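PDB 2PFY: putative exported protein from Bordetella pertussis Tohama I, which binds pyroglutamic acid as an extracytoplasmic solute receptor and probably delivers it to a tripartite ATP-independent periplasmic transporter. Local coordinates for residues Trp4-Gln10 with Ile37-Ser43; Gln61-Val67 with Pro207-Ala213. All blocks are in the same frame, centred on the assembly; numbering follows the deposited sequence.

How the contacts relate
Contacts 1 and 2 show how a periplasmic binding protein builds a single sheet from a local beta-alpha-beta unit and a strand that returns from far along the chain. Strands 35-40, 2-7, 62-66 and 208-214 lie in that order, so contact 1 and contact 2 are the two outer pairings of this run, their centres about 10 Å apart. Between them strand 2-7 meets strand 62-66: Thr7 O lies 2.7 Å from Glu64 N, a probable hydrogen bond, and Trp4 CD1 packs 3.4 Å from Ile62 CG2. Both contacts run toward the bound pyroglutamic acid. The side chain of Pro207 comes to about 4 Å from the ligand and that of Gln10 to about 5 Å.

Contact 1. Residues Trp4-Gln10 with Ile37-Ser43; sequences WTMTAEQ and IKVQSNS
A beta-alpha-beta unit brings Trp4-Gln10 beside Ile37-Ser43: strands 2-7 and 35-40 run parallel, joined through helix 15-30. Lys38 N gives its hydrogen to Trp4 O (2.9 Å) and Lys38 O receives Met6 N; Gln40 repeats the pattern, its N bonding Met6 O and its O accepting from Ala8 N at 3.1 Å. A water also donates to Gln40 O and lies 2.6 Å from Thr7 OG1.

On the face carrying Trp4, Met6, Ile37 and Val39, the two branches of Ile37 divide the work. Ile37 CG1 lies 3.5 Å from Trp4 CD1, while Ile37 CG2, anti to the backbone N, meets the selenomethionine methyl, Met6 CE, at a tight 3.3 Å. The extended chain carries SE alongside Val39 CG2, and the bend at chi3 (-61°) then turns the methyl toward Ile37.

Past the strands the pairing changes from sheet to loop. Ser43 N bonds Ala8 O, and Ser43 OG reaches a lone pair of Glu9 O at 2.7 Å. Gln10 NE2 holds Glu9 OE2, and Arg48 of the ligand pocket forms a salt bridge with Glu9 OE1. Parallel strands whose C-terminal loops reach a ligand cleft are characteristic of the periplasmic binding protein fold.

Contact 2. Residues Gln61-Val67 with Pro207-Ala213; sequences QIGEVLV and PQSFVIA
Val67 and Phe210 meet at about a right angle near one end of an antiparallel pairing, strand 62-66 against strand 208-214, within the mixed sheet of a periplasmic binding protein. The methyl CG2 of Val67 sits over one face of the Phe210 ring, 3.7 Å from its centroid and close to the ring normal, a CH-pi contact. The opposite face is covered over its centre by Ile212 CG2, while Val65 CG1 lies in the ring plane at the edge, 3.7 Å from Phe210 CE2. Phe210 has CG between its backbone N and carbonyl carbon (chi1 63°), which brings the ring among these three aliphatic side chains; Leu107 of helix 89-108 also touches it.

Glu64 and Val211 project from the other face of the sheet as a non-hydrogen-bonded pair, with Glu64 CB against Val211 CG2. Ile62 crosses Val211 obliquely, its CD1 and CG1 both packing on CG1 of the valine. Two hydrogen-bonded pairs, Gly63 with Ile212 and Val65 with Phe210, fix the backbone register, and Val67 N adds a bond to Gln208 O at 2.9 Å.

Leu66 and Pro207, both of which touch pyroglutamic acid, approach each other through CD1 and CB at 4.0 Å, so this end of the pairing forms part of the pocket wall. Buried Glu64 shares its carboxylate between two partners. OE1 accepts from Glu9 N, whereas the bend at chi2 (-84°) presents OE2 to Ser209 OG, which donates from 2.8 Å on the anti side, 26° out of the carboxylate plane.

Contact 1. Residues Trp4-Gln10 with Ile37-Ser43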
ATOM      1  N   TRP A   4       1.681   7.944 -22.854  1.00 22.58           N
ATOM      2  CA  TRP A   4       1.937   6.826 -21.946  1.00 22.75           C
ATOM      3  C   TRP A   4       0.590   6.368 -21.420  1.00 22.25           C
ATOM      4  O   TRP A   4      -0.276   7.210 -21.132  1.00 20.46           O
ATOM      5  CB  TRP A   4       2.469   7.414 -20.664  1.00 25.56           C
ATOM      6  CG  TRP A   4       3.801   7.324 -20.215  1.00 28.27           C
ATOM      7  CD1 TRP A   4       4.219   7.478 -18.886  1.00 31.05           C
ATOM      8  CD2 TRP A   4       4.940   7.169 -20.958  1.00 26.15           C
ATOM      9  NE1 TRP A   4       5.546   7.360 -18.795  1.00 23.62           N
ATOM     10  CE2 TRP A   4       6.023   7.188 -20.063  1.00 27.50           C
ATOM     11  CE3 TRP A   4       5.182   6.988 -22.299  1.00 26.29           C
ATOM     12  CZ2 TRP A   4       7.301   7.031 -20.479  1.00 23.65           C
ATOM     13  CZ3 TRP A   4       6.405   6.839 -22.675  1.00 26.12           C
ATOM     14  CH2 TRP A   4       7.464   6.856 -21.787  1.00 30.91           C
ATOM     15  N   THR A   5       0.459   5.077 -21.139  1.00 20.25           N
ATOM     16  CA  THR A   5      -0.686   4.594 -20.385  1.00 20.76           C
ATOM     17  C   THR A   5      -0.215   4.178 -19.005  1.00 21.20           C
ATOM     18  O   THR A   5       0.833   3.542 -18.846  1.00 19.01           O
ATOM     19  CB  THR A   5      -1.367   3.382 -21.083  1.00 20.85           C
ATOM     20  OG1 THR A   5      -1.833   3.811 -22.377  1.00 21.36           O
ATOM     21  CG2 THR A   5      -2.593   2.878 -20.247  1.00 20.28           C
HETATM   22  N   MSE A   6      -0.983   4.573 -18.000  1.00 20.44           N
HETATM   23  CA  MSE A   6      -0.660   4.247 -16.644  1.00 21.58           C
HETATM   24  C   MSE A   6      -1.761   3.368 -16.040  1.00 18.36           C
HETATM   25  O   MSE A   6      -2.954   3.593 -16.278  1.00 18.65           O
HETATM   26  CB  MSE A   6      -0.515   5.534 -15.821  1.00 20.28           C
HETATM   27  CG  MSE A   6      -0.200   5.312 -14.333  1.00 23.03           C
HETATM   28 SE   MSE A   6       0.252   7.039 -13.476  1.00 33.79          SE
HETATM   29  CE  MSE A   6       1.755   7.648 -14.382  1.00 40.30           C
ATOM     30  N   THR A   7      -1.350   2.402 -15.229  1.00 16.42           N
ATOM     31  CA  THR A   7      -2.323   1.646 -14.434  1.00 16.30           C
ATOM     32  C   THR A   7      -2.275   2.199 -13.010  1.00 16.35           C
ATOM     33  O   THR A   7      -1.198   2.503 -12.479  1.00 16.19           O
ATOM     34  CB  THR A   7      -2.060   0.109 -14.472  1.00 15.64           C
ATOM     35  OG1 THR A   7      -3.038  -0.575 -13.657  1.00 16.39           O
ATOM     36  CG2 THR A   7      -0.634  -0.229 -13.928  1.00 13.98           C
ATOM     37  N   ALA A   8      -3.441   2.328 -12.392  1.00 16.87           N
ATOM     38  CA  ALA A   8      -3.560   2.637 -10.962  1.00 15.95           C
ATOM     39  C   ALA A   8      -4.462   1.594 -10.337  1.00 17.02           C
ATOM     40  O   ALA A   8      -5.457   1.133 -10.942  1.00 17.28           O
ATOM     41  CB  ALA A   8      -4.137   4.034 -10.744  1.00 15.78           C
ATOM     42  N   GLU A   9      -4.108   1.216  -9.119  1.00 16.58           N
ATOM     43  CA  GLU A   9      -4.716   0.082  -8.419  1.00 18.09           C
ATOM     44  C   GLU A   9      -6.182   0.303  -7.951  1.00 17.25           C
ATOM     45  O   GLU A   9      -7.051  -0.567  -8.070  1.00 15.91           O
ATOM     46  CB  GLU A   9      -3.849  -0.146  -7.196  1.00 19.00           C
ATOM     47  CG  GLU A   9      -3.543  -1.525  -6.897  1.00 21.94           C
ATOM     48  CD  GLU A   9      -2.742  -1.636  -5.640  1.00 19.87           C
ATOM     49  OE1 GLU A   9      -1.714  -2.313  -5.656  1.00 19.30           O
ATOM     50  OE2 GLU A   9      -3.162  -1.063  -4.623  1.00 21.12           O
ATOM     51  N   GLN A  10      -6.434   1.488  -7.423  1.00 16.81           N
ATOM     52  CA  GLN A  10      -7.652   1.763  -6.669  1.00 16.39           C
ATOM     53  C   GLN A  10      -8.636   2.602  -7.485  1.00 17.25           C
ATOM     54  O   GLN A  10      -8.244   3.255  -8.477  1.00 17.51           O
ATOM     55  CB  GLN A  10      -7.236   2.476  -5.383  1.00 16.78           C
ATOM     56  CG  GLN A  10      -6.220   1.670  -4.519  1.00 16.86           C
ATOM     57  CD  GLN A  10      -6.803   0.327  -4.082  1.00 17.90           C
ATOM     58  OE1 GLN A  10      -8.012   0.228  -3.825  1.00 17.46           O
ATOM     59  NE2 GLN A  10      -5.963  -0.708  -4.019  1.00 15.47           N
ATOM     60  N   ILE A  37       0.092  11.336 -19.924  1.00 22.46           N
ATOM     61  CA  ILE A  37      -0.093  10.059 -19.272  1.00 21.54           C
ATOM     62  C   ILE A  37      -1.593   9.900 -19.032  1.00 22.11           C
ATOM     63  O   ILE A  37      -2.206  10.741 -18.412  1.00 21.68           O
ATOM     64  CB  ILE A  37       0.672   9.982 -17.953  1.00 21.54           C
ATOM     65  CG1 ILE A  37       2.190  10.232 -18.207  1.00 20.65           C
ATOM     66  CG2 ILE A  37       0.360   8.625 -17.260  1.00 19.34           C
ATOM     67  CD1 ILE A  37       3.056  10.399 -16.941  1.00 19.97           C
ATOM     68  N   LYS A  38      -2.168   8.832 -19.555  1.00 22.85           N
ATOM     69  CA  LYS A  38      -3.590   8.537 -19.361  1.00 23.80           C
ATOM     70  C   LYS A  38      -3.712   7.420 -18.323  1.00 21.96           C
ATOM     71  O   LYS A  38      -3.140   6.354 -18.485  1.00 22.21           O
ATOM     72  CB  LYS A  38      -4.252   8.130 -20.685  1.00 24.89           C
ATOM     73  CG  LYS A  38      -3.926   9.033 -21.867  1.00 32.22           C
ATOM     74  CD  LYS A  38      -2.825   8.366 -22.825  1.00 39.08           C
ATOM     75  CE  LYS A  38      -1.812   9.352 -23.320  1.00 39.51           C
ATOM     76  NZ  LYS A  38      -2.311  10.268 -24.430  1.00 44.49           N
ATOM     77  N   VAL A  39      -4.451   7.690 -17.253  1.00 20.71           N
ATOM     78  CA  VAL A  39      -4.548   6.786 -16.113  1.00 20.39           C
ATOM     79  C   VAL A  39      -5.816   5.932 -16.259  1.00 20.73           C
ATOM     80  O   VAL A  39      -6.925   6.456 -16.493  1.00 20.84           O
ATOM     81  CB  VAL A  39      -4.612   7.566 -14.774  1.00 20.03           C
ATOM     82  CG1 VAL A  39      -4.834   6.598 -13.610  1.00 19.14           C
ATOM     83  CG2 VAL A  39      -3.317   8.424 -14.562  1.00 21.53           C
ATOM     84  N   GLN A  40      -5.636   4.628 -16.158  1.00 20.19           N
ATOM     85  CA  GLN A  40      -6.748   3.690 -16.067  1.00 21.11           C
ATOM     86  C   GLN A  40      -6.708   3.097 -14.686  1.00 19.42           C
ATOM     87  O   GLN A  40      -5.809   2.325 -14.345  1.00 19.39           O
ATOM     88  CB  GLN A  40      -6.654   2.603 -17.151  1.00 21.91           C
ATOM     89  CG  GLN A  40      -6.664   3.270 -18.538  1.00 26.58           C
ATOM     90  CD  GLN A  40      -6.915   2.316 -19.658  1.00 33.25           C
ATOM     91  OE1 GLN A  40      -7.813   1.497 -19.562  1.00 38.01           O
ATOM     92  NE2 GLN A  40      -6.132   2.419 -20.746  1.00 32.45           N
ATOM     93  N   SER A  41      -7.703   3.456 -13.885  1.00 17.61           N
ATOM     94  CA  SER A  41      -7.627   3.134 -12.479  1.00 16.27           C
ATOM     95  C   SER A  41      -8.459   1.878 -12.160  1.00 17.17           C
ATOM     96  O   SER A  41      -8.969   1.182 -13.072  1.00 16.68           O
ATOM     97  CB  SER A  41      -8.125   4.325 -11.680  1.00 17.02           C
ATOM     98  OG  SER A  41      -9.490   4.480 -11.979  1.00 15.95           O
ATOM     99  N   ASN A  42      -8.621   1.630 -10.860  1.00 16.19           N
ATOM    100  CA  ASN A  42      -9.377   0.493 -10.338  1.00 17.45           C
ATOM    101  C   ASN A  42      -8.905  -0.874 -10.857  1.00 17.44           C
ATOM    102  O   ASN A  42      -9.717  -1.821 -10.971  1.00 17.95           O
ATOM    103  CB  ASN A  42     -10.867   0.677 -10.610  1.00 16.87           C
ATOM    104  CG  ASN A  42     -11.732  -0.185  -9.673  1.00 20.12           C
ATOM    105  OD1 ASN A  42     -11.428  -0.341  -8.484  1.00 19.72           O
ATOM    106  ND2 ASN A  42     -12.800  -0.756 -10.220  1.00 23.78           N
ATOM    107  N   SER A  43      -7.600  -0.987 -11.149  1.00 17.24           N
ATOM    108  CA  SER A  43      -7.007  -2.268 -11.538  1.00 17.87           C
ATOM    109  C   SER A  43      -7.712  -2.904 -12.757  1.00 18.90           C
ATOM    110  O   SER A  43      -7.673  -4.132 -12.958  1.00 19.30           O
ATOM    111  CB  SER A  43      -7.008  -3.255 -10.347  1.00 18.25           C
ATOM    112  OG  SER A  43      -6.199  -2.797  -9.274  1.00 17.50           O
TER
HETATM  113  O   HOH W   1      -5.612  -0.476 -14.070  1.00 22.36           O

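Contact 2. Residues Gln61-Val67 with Pro207-Ala213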
ATOM      1  N   GLN A  61       3.572   1.880 -19.646  1.00 17.48           N
ATOM      2  CA  GLN A  61       4.866   2.529 -19.427  1.00 17.60           C
ATOM      3  C   GLN A  61       5.107   2.893 -17.990  1.00 17.97           C
ATOM      4  O   GLN A  61       6.266   3.098 -17.576  1.00 17.94           O
ATOM      5  CB  GLN A  61       4.989   3.777 -20.305  1.00 17.35           C
ATOM      6  CG  GLN A  61       5.012   3.482 -21.783  1.00 19.95           C
ATOM      7  CD  GLN A  61       3.608   3.422 -22.356  1.00 26.56           C
ATOM      8  OE1 GLN A  61       2.649   3.561 -21.633  1.00 24.96           O
ATOM      9  NE2 GLN A  61       3.484   3.177 -23.689  1.00 32.10           N
ATOM     10  N   ILE A  62       4.021   2.939 -17.197  1.00 17.27           N
ATOM     11  CA  ILE A  62       4.126   3.402 -15.837  1.00 16.48           C
ATOM     12  C   ILE A  62       2.922   2.859 -15.055  1.00 16.42           C
ATOM     13  O   ILE A  62       1.819   2.618 -15.631  1.00 16.55           O
ATOM     14  CB  ILE A  62       4.211   4.969 -15.827  1.00 16.76           C
ATOM     15  CG1 ILE A  62       4.616   5.519 -14.447  1.00 16.35           C
ATOM     16  CG2 ILE A  62       2.889   5.613 -16.435  1.00 16.19           C
ATOM     17  CD1 ILE A  62       4.940   7.059 -14.441  1.00 17.27           C
ATOM     18  N   GLY A  63       3.099   2.635 -13.765  1.00 17.29           N
ATOM     19  CA  GLY A  63       1.961   2.122 -13.004  1.00 18.75           C
ATOM     20  C   GLY A  63       2.113   2.346 -11.521  1.00 19.49           C
ATOM     21  O   GLY A  63       3.220   2.497 -11.012  1.00 18.25           O
ATOM     22  N   GLU A  64       0.966   2.389 -10.845  1.00 18.91           N
ATOM     23  CA  GLU A  64       0.911   2.487  -9.417  1.00 19.20           C
ATOM     24  C   GLU A  64       0.574   1.117  -8.805  1.00 18.93           C
ATOM     25  O   GLU A  64      -0.274   0.371  -9.325  1.00 18.07           O
ATOM     26  CB  GLU A  64      -0.099   3.590  -9.004  1.00 19.17           C
ATOM     27  CG  GLU A  64      -0.202   3.785  -7.488  1.00 22.95           C
ATOM     28  CD  GLU A  64      -1.160   2.787  -6.848  1.00 28.76           C
ATOM     29  OE1 GLU A  64      -2.225   2.505  -7.477  1.00 30.58           O
ATOM     30  OE2 GLU A  64      -0.839   2.273  -5.747  1.00 30.41           O
ATOM     31  N   VAL A  65       1.276   0.775  -7.721  1.00 18.45           N
ATOM     32  CA  VAL A  65       1.049  -0.510  -7.028  1.00 19.46           C
ATOM     33  C   VAL A  65       1.532  -0.432  -5.576  1.00 18.74           C
ATOM     34  O   VAL A  65       2.431   0.360  -5.229  1.00 18.49           O
ATOM     35  CB  VAL A  65       1.696  -1.738  -7.814  1.00 18.93           C
ATOM     36  CG1 VAL A  65       3.228  -1.659  -7.824  1.00 21.88           C
ATOM     37  CG2 VAL A  65       1.224  -3.121  -7.292  1.00 18.63           C
ATOM     38  N   LEU A  66       0.901  -1.252  -4.738  1.00 19.32           N
ATOM     39  CA  LEU A  66       1.314  -1.470  -3.367  1.00 19.12           C
ATOM     40  C   LEU A  66       2.754  -1.974  -3.400  1.00 19.92           C
ATOM     41  O   LEU A  66       3.049  -2.977  -4.074  1.00 20.14           O
ATOM     42  CB  LEU A  66       0.400  -2.545  -2.742  1.00 18.80           C
ATOM     43  CG  LEU A  66       0.603  -2.855  -1.257  1.00 18.18           C
ATOM     44  CD1 LEU A  66       0.079  -1.679  -0.399  1.00 19.33           C
ATOM     45  CD2 LEU A  66      -0.071  -4.186  -0.867  1.00 18.83           C
ATOM     46  N   VAL A  67       3.640  -1.294  -2.674  1.00 21.48           N
ATOM     47  CA  VAL A  67       5.075  -1.650  -2.627  1.00 23.03           C
ATOM     48  C   VAL A  67       5.260  -3.115  -2.206  1.00 24.27           C
ATOM     49  O   VAL A  67       5.961  -3.906  -2.890  1.00 24.98           O
ATOM     50  CB  VAL A  67       5.874  -0.688  -1.659  1.00 23.59           C
ATOM     51  CG1 VAL A  67       7.325  -1.189  -1.444  1.00 23.29           C
ATOM     52  CG2 VAL A  67       5.852   0.747  -2.186  1.00 23.02           C
ATOM     53  N   PRO A 207       1.420   0.722   5.019  1.00 20.77           N
ATOM     54  CA  PRO A 207       2.042   0.200   3.807  1.00 19.74           C
ATOM     55  C   PRO A 207       2.119   1.310   2.770  1.00 19.58           C
ATOM     56  O   PRO A 207       1.260   2.204   2.727  1.00 19.27           O
ATOM     57  CB  PRO A 207       1.116  -0.951   3.396  1.00 19.43           C
ATOM     58  CG  PRO A 207      -0.315  -0.459   3.892  1.00 19.29           C
ATOM     59  CD  PRO A 207      -0.026   0.388   5.117  1.00 20.18           C
ATOM     60  N   GLN A 208       3.195   1.302   2.000  1.00 19.19           N
ATOM     61  CA  GLN A 208       3.415   2.311   0.968  1.00 19.13           C
ATOM     62  C   GLN A 208       2.881   1.837  -0.362  1.00 19.17           C
ATOM     63  O   GLN A 208       2.787   0.650  -0.632  1.00 18.66           O
ATOM     64  CB  GLN A 208       4.893   2.596   0.793  1.00 18.30           C
ATOM     65  CG  GLN A 208       5.611   3.034   2.065  1.00 20.24           C
ATOM     66  CD  GLN A 208       5.051   4.304   2.677  1.00 20.80           C
ATOM     67  OE1 GLN A 208       4.675   5.231   1.987  1.00 21.70           O
ATOM     68  NE2 GLN A 208       5.033   4.355   3.984  1.00 24.42           N
ATOM     69  N   SER A 209       2.557   2.806  -1.201  1.00 19.93           N
ATOM     70  CA  SER A 209       2.231   2.545  -2.586  1.00 19.65           C
ATOM     71  C   SER A 209       3.287   3.279  -3.422  1.00 19.59           C
ATOM     72  O   SER A 209       3.779   4.332  -3.011  1.00 19.91           O
ATOM     73  CB  SER A 209       0.818   3.071  -2.793  1.00 20.71           C
ATOM     74  OG  SER A 209       0.701   3.785  -3.979  1.00 26.56           O
ATOM     75  N   PHE A 210       3.690   2.748  -4.562  1.00 19.22           N
ATOM     76  CA  PHE A 210       4.585   3.546  -5.424  1.00 19.09           C
ATOM     77  C   PHE A 210       4.240   3.555  -6.896  1.00 17.54           C
ATOM     78  O   PHE A 210       3.434   2.737  -7.365  1.00 17.88           O
ATOM     79  CB  PHE A 210       6.129   3.305  -5.174  1.00 19.15           C
ATOM     80  CG  PHE A 210       6.636   1.891  -5.451  1.00 19.25           C
ATOM     81  CD1 PHE A 210       7.935   1.547  -5.051  1.00 19.72           C
ATOM     82  CD2 PHE A 210       5.827   0.889  -6.040  1.00 19.71           C
ATOM     83  CE1 PHE A 210       8.467   0.233  -5.257  1.00 19.15           C
ATOM     84  CE2 PHE A 210       6.338  -0.408  -6.254  1.00 20.53           C
ATOM     85  CZ  PHE A 210       7.674  -0.745  -5.843  1.00 20.12           C
ATOM     86  N   VAL A 211       4.847   4.502  -7.606  1.00 16.76           N
ATOM     87  CA  VAL A 211       4.637   4.687  -9.019  1.00 16.59           C
ATOM     88  C   VAL A 211       5.974   4.367  -9.674  1.00 18.25           C
ATOM     89  O   VAL A 211       7.006   4.948  -9.333  1.00 18.28           O
ATOM     90  CB  VAL A 211       4.146   6.097  -9.351  1.00 16.40           C
ATOM     91  CG1 VAL A 211       4.223   6.398 -10.899  1.00 14.02           C
ATOM     92  CG2 VAL A 211       2.696   6.266  -8.848  1.00 16.72           C
ATOM     93  N   ILE A 212       5.955   3.388 -10.561  1.00 18.02           N
ATOM     94  CA  ILE A 212       7.188   2.834 -11.110  1.00 19.42           C
ATOM     95  C   ILE A 212       7.067   2.903 -12.647  1.00 19.04           C
ATOM     96  O   ILE A 212       5.989   2.667 -13.185  1.00 18.40           O
ATOM     97  CB  ILE A 212       7.452   1.354 -10.616  1.00 19.28           C
ATOM     98  CG1 ILE A 212       6.212   0.459 -10.813  1.00 21.43           C
ATOM     99  CG2 ILE A 212       7.897   1.315  -9.126  1.00 20.04           C
ATOM    100  CD1 ILE A 212       6.439  -1.054 -10.634  1.00 19.36           C
ATOM    101  N   ALA A 213       8.168   3.216 -13.342  1.00 18.64           N
ATOM    102  CA  ALA A 213       8.142   3.362 -14.798  1.00 18.23           C
ATOM    103  C   ALA A 213       9.057   2.368 -15.518  1.00 19.27           C
ATOM    104  O   ALA A 213      10.039   1.895 -14.952  1.00 18.96           O
ATOM    105  CB  ALA A 213       8.444   4.834 -15.235  1.00 19.12           C
TER